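Long-range contacts in Alpha/beta hydrolase (Paenibacillus sp. VTT E-133280, PDB 6TJ2), which probably hydrolyses methyl salicylate to salicylic acid, acting as an extracellular esterase related to tobacco salicylic acid binding protein 2: residues 92-103 with 118-129; 254-262 with 277-285. One frame throughout, in Å; residues are numbered along the deposited sequence.

In the fold
In an alpha/beta hydrolase a parallel sheet is sandwiched by helices, and the two contacts differ in kind: one is helix on helix, the other helix on strand. Contact 1 joins helices 92-105 and 119-129, the second of which directly follows the central strand 111-117. Contact 2 comes later along the chain and joins strand 256-260 to the last helix, 272-283. The centres of contacts 1 and 2 lie about 22 Å apart, and the nearest atoms of contacts 1 and 2 about 11 Å apart. Contact 1 is largely buried, beside the probable nucleophile elbow; contact 2 packs the last helix on the edge strand of the sheet within this chain and borders a second subunit.

Contact 1. Residues 92-103 with 118-129; sequences HEQITKSVVDYI and FGGSVIQTVSQQ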
loop_
_atom_site.group_PDB
_atom_site.type_symbol
_atom_site.label_atom_id
_atom_site.label_comp_id
_atom_site.label_asym_id
_atom_site.label_seq_id
_atom_site.Cartn_x
_atom_site.Cartn_y
_atom_site.Cartn_z
ATOM N N HIS A 92 5.057 -10.419 31.309
ATOM C CA HIS A 92 4.041 -9.478 30.746
ATOM C C HIS A 92 3.157 -8.935 31.858
ATOM O O HIS A 92 2.803 -7.727 31.846
ATOM C CB HIS A 92 3.187 -10.182 29.652
ATOM C CG HIS A 92 2.665 -9.204 28.644
ATOM N ND1 HIS A 92 1.572 -8.430 28.893
ATOM C CD2 HIS A 92 3.109 -8.933 27.413
ATOM C CE1 HIS A 92 1.311 -7.727 27.813
ATOM N NE2 HIS A 92 2.275 -7.947 26.891
ATOM N N GLU A 93 2.815 -9.739 32.851
ATOM C CA GLU A 93 1.987 -9.272 33.976
ATOM C C GLU A 93 2.728 -8.174 34.738
ATOM O O GLU A 93 2.103 -7.202 35.124
ATOM C CB GLU A 93 1.678 -10.465 34.858
ATOM C CG GLU A 93 0.873 -10.115 36.077
ATOM C CD GLU A 93 0.524 -11.311 36.938
ATOM O OE1 GLU A 93 0.517 -12.450 36.416
ATOM O OE2 GLU A 93 0.138 -11.063 38.097
ATOM N N GLN A 94 4.017 -8.332 34.964
ATOM C CA GLN A 94 4.783 -7.319 35.715
ATOM C C GLN A 94 4.855 -6.027 34.892
ATOM O O GLN A 94 4.751 -4.926 35.457
ATOM C CB GLN A 94 6.190 -7.822 36.039
ATOM C CG GLN A 94 6.221 -8.877 37.152
ATOM C CD GLN A 94 7.581 -9.519 37.249
ATOM O OE1 GLN A 94 8.246 -9.849 36.294
ATOM N NE2 GLN A 94 8.023 -9.684 38.499
ATOM N N ILE A 95 5.060 -6.127 33.577
ATOM C CA ILE A 95 5.075 -4.901 32.712
ATOM C C ILE A 95 3.711 -4.239 32.809
ATOM O O ILE A 95 3.631 -2.988 33.029
ATOM C CB ILE A 95 5.430 -5.327 31.277
ATOM C CG1 ILE A 95 6.901 -5.712 31.192
ATOM C CG2 ILE A 95 5.055 -4.201 30.313
ATOM C CD1 ILE A 95 7.325 -6.305 29.878
ATOM N N THR A 96 2.637 -4.969 32.655
ATOM C CA THR A 96 1.279 -4.426 32.640
ATOM C C THR A 96 1.025 -3.741 33.976
ATOM O O THR A 96 0.538 -2.624 33.996
ATOM C CB THR A 96 0.277 -5.528 32.367
ATOM O OG1 THR A 96 0.556 -6.086 31.085
ATOM C CG2 THR A 96 -1.139 -5.046 32.472
ATOM N N LYS A 97 1.386 -4.391 35.094
ATOM C CA LYS A 97 1.133 -3.824 36.414
ATOM C C LYS A 97 1.937 -2.555 36.566
ATOM O O LYS A 97 1.395 -1.572 37.130
ATOM C CB LYS A 97 1.485 -4.816 37.525
ATOM C CG LYS A 97 1.354 -4.210 38.919
ATOM C CD LYS A 97 1.356 -5.237 40.020
ATOM C CE LYS A 97 0.705 -4.724 41.295
ATOM N NZ LYS A 97 1.456 -3.610 41.853
ATOM N N SER A 98 3.149 -2.493 36.072
ATOM C CA SER A 98 3.932 -1.229 36.216
ATOM C C SER A 98 3.250 -0.053 35.501
ATOM O O SER A 98 3.265 1.085 35.981
ATOM C CB SER A 98 5.370 -1.411 35.801
ATOM O OG SER A 98 5.546 -1.599 34.390
ATOM N N VAL A 99 2.631 -0.291 34.358
ATOM C CA VAL A 99 1.941 0.792 33.621
ATOM C C VAL A 99 0.623 1.118 34.288
ATOM O O VAL A 99 0.282 2.306 34.452
ATOM C CB VAL A 99 1.755 0.405 32.166
ATOM C CG1 VAL A 99 0.964 1.499 31.434
ATOM C CG2 VAL A 99 3.097 0.149 31.507
ATOM N N VAL A 100 -0.122 0.127 34.733
ATOM C CA VAL A 100 -1.398 0.387 35.461
ATOM C C VAL A 100 -1.080 1.186 36.724
ATOM O O VAL A 100 -1.824 2.158 37.033
ATOM C CB VAL A 100 -2.118 -0.929 35.793
ATOM C CG1 VAL A 100 -3.254 -0.700 36.772
ATOM C CG2 VAL A 100 -2.600 -1.608 34.513
ATOM N N ASP A 101 -0.037 0.821 37.448
ATOM C CA ASP A 101 0.306 1.551 38.701
ATOM C C ASP A 101 0.691 2.986 38.369
ATOM O O ASP A 101 0.365 3.887 39.145
ATOM C CB ASP A 101 1.402 0.830 39.459
ATOM C CG ASP A 101 0.994 -0.472 40.146
ATOM O OD1 ASP A 101 -0.211 -0.691 40.318
ATOM O OD2 ASP A 101 1.957 -1.199 40.499
ATOM N N TYR A 102 1.400 3.228 37.277
ATOM C CA TYR A 102 1.784 4.616 36.894
ATOM C C TYR A 102 0.515 5.418 36.644
ATOM O O TYR A 102 0.369 6.580 37.146
ATOM C CB TYR A 102 2.690 4.535 35.656
ATOM C CG TYR A 102 3.043 5.847 35.037
ATOM C CD1 TYR A 102 4.260 6.454 35.304
ATOM C CD2 TYR A 102 2.203 6.423 34.092
ATOM C CE1 TYR A 102 4.594 7.660 34.714
ATOM C CE2 TYR A 102 2.526 7.620 33.501
ATOM C CZ TYR A 102 3.741 8.229 33.786
ATOM O OH TYR A 102 4.118 9.410 33.163
ATOM N N ILE A 103 -0.433 4.868 35.905
ATOM C CA ILE A 103 -1.721 5.529 35.565
ATOM C C ILE A 103 -2.493 5.804 36.859
ATOM O O ILE A 103 -2.983 6.940 37.038
ATOM C CB ILE A 103 -2.531 4.660 34.589
ATOM C CG1 ILE A 103 -1.883 4.683 33.209
ATOM C CG2 ILE A 103 -3.989 5.075 34.514
ATOM C CD1 ILE A 103 -2.268 3.552 32.300
ATOM N N PHE A 118 5.683 -3.957 20.356
ATOM C CA PHE A 118 5.312 -4.820 21.491
ATOM C C PHE A 118 4.385 -4.038 22.402
ATOM O O PHE A 118 3.539 -4.604 23.113
ATOM C CB PHE A 118 6.581 -5.222 22.233
ATOM C CG PHE A 118 6.384 -5.782 23.622
ATOM C CD1 PHE A 118 5.928 -7.073 23.829
ATOM C CD2 PHE A 118 6.551 -4.993 24.752
ATOM C CE1 PHE A 118 5.685 -7.566 25.106
ATOM C CE2 PHE A 118 6.301 -5.481 26.038
ATOM C CZ PHE A 118 5.868 -6.769 26.206
ATOM N N GLY A 119 4.521 -2.718 22.466
ATOM C CA GLY A 119 3.625 -1.869 23.215
ATOM C C GLY A 119 2.153 -2.020 22.867
ATOM O O GLY A 119 1.311 -1.738 23.719
ATOM N N GLY A 120 1.834 -2.514 21.655
ATOM C CA GLY A 120 0.426 -2.845 21.386
ATOM C C GLY A 120 -0.124 -3.900 22.313
ATOM O O GLY A 120 -1.297 -3.821 22.728
ATOM N N SER A 121 0.684 -4.889 22.648
ATOM C CA SER A 121 0.226 -5.933 23.589
ATOM C C SER A 121 0.039 -5.371 24.993
ATOM O O SER A 121 -0.912 -5.788 25.714
ATOM C CB SER A 121 1.107 -7.141 23.603
ATOM O OG SER A 121 2.344 -6.905 24.228
ATOM N N VAL A 122 0.847 -4.408 25.369
ATOM C CA VAL A 122 0.777 -3.736 26.673
ATOM C C VAL A 122 -0.450 -2.839 26.731
ATOM O O VAL A 122 -1.159 -2.835 27.760
ATOM C CB VAL A 122 2.072 -2.978 26.949
ATOM C CG1 VAL A 122 1.966 -2.277 28.306
ATOM C CG2 VAL A 122 3.280 -3.919 26.919
ATOM N N ILE A 123 -0.763 -2.089 25.678
ATOM C CA ILE A 123 -2.002 -1.286 25.733
ATOM C C ILE A 123 -3.222 -2.198 25.816
ATOM O O ILE A 123 -4.231 -1.832 26.476
ATOM C CB ILE A 123 -2.126 -0.205 24.659
ATOM C CG1 ILE A 123 -2.384 -0.783 23.269
ATOM C CG2 ILE A 123 -0.887 0.681 24.716
ATOM C CD1 ILE A 123 -2.271 0.236 22.153
ATOM N N GLN A 124 -3.186 -3.394 25.178
ATOM C CA GLN A 124 -4.319 -4.338 25.334
ATOM C C GLN A 124 -4.483 -4.730 26.797
ATOM O O GLN A 124 -5.614 -4.677 27.327
ATOM C CB GLN A 124 -4.105 -5.561 24.458
ATOM C CG GLN A 124 -4.232 -5.310 22.956
ATOM C CD GLN A 124 -3.818 -6.549 22.202
ATOM O OE1 GLN A 124 -2.714 -7.088 22.442
ATOM N NE2 GLN A 124 -4.687 -7.055 21.323
ATOM N N THR A 125 -3.431 -5.195 27.435
ATOM C CA THR A 125 -3.544 -5.740 28.786
ATOM C C THR A 125 -3.780 -4.629 29.795
ATOM O O THR A 125 -4.582 -4.828 30.749
ATOM C CB THR A 125 -2.344 -6.599 29.127
ATOM O OG1 THR A 125 -1.153 -5.831 28.993
ATOM C CG2 THR A 125 -2.275 -7.861 28.303
ATOM N N VAL A 126 -3.259 -3.440 29.554
ATOM C CA VAL A 126 -3.546 -2.288 30.422
ATOM C C VAL A 126 -5.014 -1.881 30.334
ATOM O O VAL A 126 -5.673 -1.653 31.369
ATOM C CB VAL A 126 -2.605 -1.120 30.128
ATOM C CG1 VAL A 126 -3.039 0.187 30.785
ATOM C CG2 VAL A 126 -1.173 -1.480 30.547
ATOM N N SER A 127 -5.553 -1.824 29.115
ATOM C CA SER A 127 -6.943 -1.395 28.911
ATOM C C SER A 127 -7.892 -2.341 29.608
ATOM O O SER A 127 -8.975 -1.856 30.001
ATOM C CB SER A 127 -7.245 -1.222 27.469
ATOM O OG SER A 127 -7.351 -2.479 26.863
ATOM N N GLN A 128 -7.524 -3.614 29.819
ATOM C CA GLN A 128 -8.402 -4.590 30.548
ATOM C C GLN A 128 -8.615 -4.186 31.988
ATOM O O GLN A 128 -9.637 -4.607 32.602
ATOM C CB GLN A 128 -7.773 -5.988 30.491
ATOM C CG GLN A 128 -7.794 -6.476 29.079
ATOM C CD GLN A 128 -7.390 -7.911 28.905
ATOM O OE1 GLN A 128 -6.476 -8.432 29.569
ATOM N NE2 GLN A 128 -7.921 -8.480 27.894
ATOM N N GLN A 129 -7.656 -3.509 32.588
ATOM C CA GLN A 129 -7.649 -3.193 34.026
ATOM C C GLN A 129 -8.151 -1.792 34.300
ATOM O O GLN A 129 -8.669 -1.591 35.412
ATOM C CB GLN A 129 -6.222 -3.365 34.543
ATOM C CG GLN A 129 -5.805 -4.820 34.514
ATOM C CD GLN A 129 -4.546 -5.039 35.296
ATOM O OE1 GLN A 129 -4.328 -4.447 36.371
ATOM N NE2 GLN A 129 -3.733 -5.930 34.747
HETATM O O HOH W 1 -0.848 -7.128 35.478
#
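The helix that leads away from the probable nucleophile elbow, 119-129, is overlaid by helix 92-103, and the two meet through H92, T96, S121, T125 and V126. Their axes cross at -61° with a closest approach of 9.2 Å. With CG anti to the backbone N (chi1 -152°), the imidazole of H92 swings across to S121. There H92 NE2 donates an almost straight bond to S121 OG (2.9 Å, 169°), which lies in the ring plane. S121 OG passes its own proton to F118 O, in the carbonyl plane, at 2.8 Å. CD2 of H92 lies obliquely to the F118 ring, near CZ, the two planes turned well away from parallel, while its CE1 reaches T125 OG1, close to the imidazole plane. P209 touches both aromatic rings and I95 from outside the pair.

One turn on, T96 OG1 and T125 OG1 are 2.7 Å apart; the T125 proton may go to T96 OG1 or to V122 O. T96 OG1 itself donates to H92 O at 2.9 Å, from above the carbonyl plane. Beyond this polar strip the contact turns apolar. V126 is a knob in a hole formed by T96, V99, V100 and I103: its CG2 lies 3.8 Å from V99 CG1, and its CG1 is 3.8 Å from I103 CD1. V122 turns its CG2 to I95 CG2, the side chains crossing at about a right angle. At the far end Q129 passes over T96 and V100, NE2 near T96 CG2 and OE1 near V100 CG2, and a water joins its NE2 to E93 O.

The buried polar atoms thus form a chain from H92 through S121 to F118 O. Such linkage fixes the rotation of the imidazole and is consistent with a proton on NE2, since the S121 proton is given to F118 O; the T96 and T125 hydroxyls sit close beside it.

Contact 2. Residues 254-262 with 277-285; sequences VFRFIEGKG and ELMVKAGRD
R256 reaches R284 with both terminal nitrogens: NH1 (2.8 Å) and NH2 (2.9 Å) converge on the single acceptor R284 O, which lies in the guanidinium plane. NH1 also donates to K281 O at 3.0 Å. The chain bends at chi3 (-61°), bringing the group to K281 O in the last turn of the helix and to R284 O just beyond it, two carbonyls whose partial negative charge would probably favour the cation. NE turns to D184 of the second subunit in a salt bridge. An alanine here would remove all three bonds, and is likely to leave R284 O and K281 O without these donors and D184 of the second subunit without its mate.

Farther along the strand a water bridges E259 O and K281 NZ. The packing centres on I258, which lays CG1 against A282 CA (3.9 Å) and CG2 against L278 CD2 (4.0 Å), the I258 and L278 side chains crossing at a slant. L278 CD1 lies 3.9 Å from G260 CA, where a side chain would clash.

Strand 256-260 and helix 277-283 run at 168°, nearly antiparallel, as expected of the beta-alpha unit that closes the sheet of an alpha/beta hydrolase.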
loop_
_atom_site.group_PDB
_atom_site.type_symbol
_atom_site.label_atom_id
_atom_site.label_comp_id
_atom_site.label_asym_id
_atom_site.label_seq_id
_atom_site.Cartn_x
_atom_site.Cartn_y
_atom_site.Cartn_z
ATOM N N VAL A 254 -13.399 -2.994 13.948
ATOM C CA VAL A 254 -13.688 -1.632 13.463
ATOM C C VAL A 254 -12.668 -0.703 14.122
ATOM O O VAL A 254 -12.528 -0.737 15.349
ATOM C CB VAL A 254 -15.137 -1.218 13.727
ATOM C CG1 VAL A 254 -15.375 0.251 13.381
ATOM C CG2 VAL A 254 -16.106 -2.107 12.955
ATOM N N PHE A 255 -11.991 0.079 13.316
ATOM C CA PHE A 255 -10.994 1.039 13.840
ATOM C C PHE A 255 -10.831 2.169 12.849
ATOM O O PHE A 255 -11.174 2.045 11.648
ATOM C CB PHE A 255 -9.651 0.329 14.129
ATOM C CG PHE A 255 -8.990 -0.189 12.886
ATOM C CD1 PHE A 255 -8.054 0.560 12.228
ATOM C CD2 PHE A 255 -9.324 -1.402 12.337
ATOM C CE1 PHE A 255 -7.474 0.116 11.050
ATOM C CE2 PHE A 255 -8.704 -1.873 11.196
ATOM C CZ PHE A 255 -7.764 -1.132 10.554
ATOM N N ARG A 256 -10.220 3.241 13.297
ATOM C CA ARG A 256 -9.854 4.373 12.441
ATOM C C ARG A 256 -8.442 4.211 11.923
ATOM O O ARG A 256 -7.483 4.147 12.710
ATOM C CB ARG A 256 -9.926 5.701 13.192
ATOM C CG ARG A 256 -9.662 6.929 12.321
ATOM C CD ARG A 256 -9.355 8.193 13.129
ATOM N NE ARG A 256 -10.505 8.483 13.952
ATOM C CZ ARG A 256 -10.471 9.323 14.994
ATOM N NH1 ARG A 256 -9.382 10.021 15.235
ATOM N NH2 ARG A 256 -11.523 9.426 15.766
ATOM N N PHE A 257 -8.315 4.062 10.621
ATOM C CA PHE A 257 -7.028 3.918 9.956
ATOM C C PHE A 257 -6.453 5.269 9.601
ATOM O O PHE A 257 -7.115 6.063 8.909
ATOM C CB PHE A 257 -7.188 3.086 8.678
ATOM C CG PHE A 257 -5.905 2.886 7.907
ATOM C CD1 PHE A 257 -4.831 2.186 8.476
ATOM C CD2 PHE A 257 -5.787 3.269 6.572
ATOM C CE1 PHE A 257 -3.651 2.026 7.778
ATOM C CE2 PHE A 257 -4.622 3.083 5.866
ATOM C CZ PHE A 257 -3.532 2.433 6.462
ATOM N N ILE A 258 -5.194 5.514 9.953
ATOM C CA ILE A 258 -4.413 6.712 9.587
ATOM C C ILE A 258 -3.074 6.260 9.038
ATOM O O ILE A 258 -2.398 5.445 9.687
ATOM C CB ILE A 258 -4.248 7.680 10.775
ATOM C CG1 ILE A 258 -5.614 8.190 11.302
ATOM C CG2 ILE A 258 -3.313 8.816 10.400
ATOM C CD1 ILE A 258 -6.436 9.011 10.356
ATOM N N GLU A 259 -2.703 6.729 7.870
ATOM C CA GLU A 259 -1.480 6.329 7.182
ATOM C C GLU A 259 -0.492 7.473 7.156
ATOM O O GLU A 259 -0.853 8.629 6.955
ATOM C CB GLU A 259 -1.844 5.963 5.735
ATOM C CG GLU A 259 -0.707 5.383 4.897
ATOM C CD GLU A 259 -1.093 5.397 3.400
ATOM O OE1 GLU A 259 -1.083 6.503 2.775
ATOM O OE2 GLU A 259 -1.241 4.345 2.900
ATOM N N GLY A 260 0.769 7.139 7.284
ATOM C CA GLY A 260 1.873 8.062 7.094
ATOM C C GLY A 260 3.065 7.439 6.450
ATOM O O GLY A 260 3.057 6.237 6.142
ATOM N N LYS A 261 4.078 8.261 6.238
ATOM C CA LYS A 261 5.345 7.840 5.632
ATOM C C LYS A 261 6.399 7.680 6.715
ATOM O O LYS A 261 6.622 8.599 7.498
ATOM C CB LYS A 261 5.750 8.895 4.597
ATOM C CG LYS A 261 7.102 8.639 3.942
ATOM C CD LYS A 261 7.626 9.619 2.848
ATOM C CE LYS A 261 8.806 9.076 2.030
ATOM N NZ LYS A 261 8.617 7.677 1.539
ATOM N N GLY A 262 7.045 6.539 6.726
ATOM C CA GLY A 262 8.147 6.263 7.635
ATOM C C GLY A 262 8.348 4.797 7.901
ATOM O O GLY A 262 7.788 3.954 7.241
ATOM N N GLU A 277 1.644 15.207 14.451
ATOM C CA GLU A 277 0.408 15.501 13.707
ATOM C C GLU A 277 -0.352 14.218 13.387
ATOM O O GLU A 277 -1.581 14.203 13.496
ATOM C CB GLU A 277 0.738 16.284 12.443
ATOM C CG GLU A 277 1.293 17.666 12.708
ATOM C CD GLU A 277 1.855 18.299 11.437
ATOM O OE1 GLU A 277 1.956 17.609 10.377
ATOM O OE2 GLU A 277 2.201 19.474 11.498
ATOM N N LEU A 278 0.344 13.173 13.014
ATOM C CA LEU A 278 -0.308 11.893 12.741
ATOM C C LEU A 278 -0.947 11.289 13.980
ATOM O O LEU A 278 -2.063 10.720 13.941
ATOM C CB LEU A 278 0.653 10.867 12.134
ATOM C CG LEU A 278 1.094 11.188 10.699
ATOM C CD1 LEU A 278 2.254 10.317 10.309
ATOM C CD2 LEU A 278 -0.089 11.027 9.725
ATOM N N MET A 279 -0.276 11.445 15.121
ATOM C CA MET A 279 -0.826 10.909 16.376
ATOM C C MET A 279 -2.062 11.679 16.782
ATOM O O MET A 279 -3.011 11.081 17.297
ATOM C CB MET A 279 0.239 10.958 17.476
ATOM C CG MET A 279 1.345 9.967 17.196
ATOM S SD MET A 279 2.712 10.180 18.316
ATOM C CE MET A 279 3.584 8.623 18.159
ATOM N N VAL A 280 -2.115 12.999 16.523
ATOM C CA VAL A 280 -3.374 13.749 16.768
ATOM C C VAL A 280 -4.451 13.260 15.821
ATOM O O VAL A 280 -5.587 13.127 16.209
ATOM C CB VAL A 280 -3.087 15.260 16.644
ATOM C CG1 VAL A 280 -4.373 16.100 16.679
ATOM C CG2 VAL A 280 -2.123 15.724 17.732
ATOM N N LYS A 281 -4.135 13.049 14.547
ATOM C CA LYS A 281 -5.147 12.574 13.571
ATOM C C LYS A 281 -5.707 11.206 13.960
ATOM O O LYS A 281 -6.902 10.931 13.818
ATOM C CB LYS A 281 -4.522 12.443 12.191
ATOM C CG LYS A 281 -4.571 13.687 11.320
ATOM C CD LYS A 281 -4.038 13.347 9.914
ATOM C CE LYS A 281 -4.960 12.762 8.862
ATOM N NZ LYS A 281 -4.357 12.990 7.505
ATOM N N ALA A 282 -4.883 10.349 14.605
ATOM C CA ALA A 282 -5.295 9.027 15.063
ATOM C C ALA A 282 -6.019 9.095 16.420
ATOM O O ALA A 282 -6.911 8.309 16.674
ATOM C CB ALA A 282 -4.077 8.128 15.096
ATOM N N GLY A 283 -5.666 10.076 17.262
ATOM C CA GLY A 283 -6.161 10.147 18.648
ATOM C C GLY A 283 -7.363 11.035 18.866
ATOM O O GLY A 283 -8.103 10.819 19.861
ATOM N N ARG A 284 -7.613 12.005 17.982
ATOM C CA ARG A 284 -8.666 13.008 18.170
ATOM C C ARG A 284 -10.024 12.366 18.122
ATOM O O ARG A 284 -10.207 11.287 17.549
ATOM C CB ARG A 284 -8.550 14.119 17.151
ATOM C CG ARG A 284 -8.804 13.664 15.718
ATOM C CD ARG A 284 -8.586 14.812 14.782
ATOM N NE ARG A 284 -8.696 14.397 13.392
ATOM C CZ ARG A 284 -8.538 15.208 12.364
ATOM N NH1 ARG A 284 -8.454 16.513 12.525
ATOM N NH2 ARG A 284 -8.507 14.710 11.125
ATOM N N ASP A 285 -11.018 13.000 18.733
ATOM C CA ASP A 285 -12.417 12.534 18.559
ATOM C C ASP A 285 -12.922 12.579 17.078
ATOM O O ASP A 285 -12.290 13.404 16.318
ATOM C CB ASP A 285 -13.289 13.382 19.460
ATOM C CG ASP A 285 -13.140 13.021 20.920
ATOM O OD1 ASP A 285 -12.791 11.814 21.236
ATOM O OD2 ASP A 285 -13.560 13.899 21.725
HETATM O O HOH W 2 -2.943 10.480 7.165
#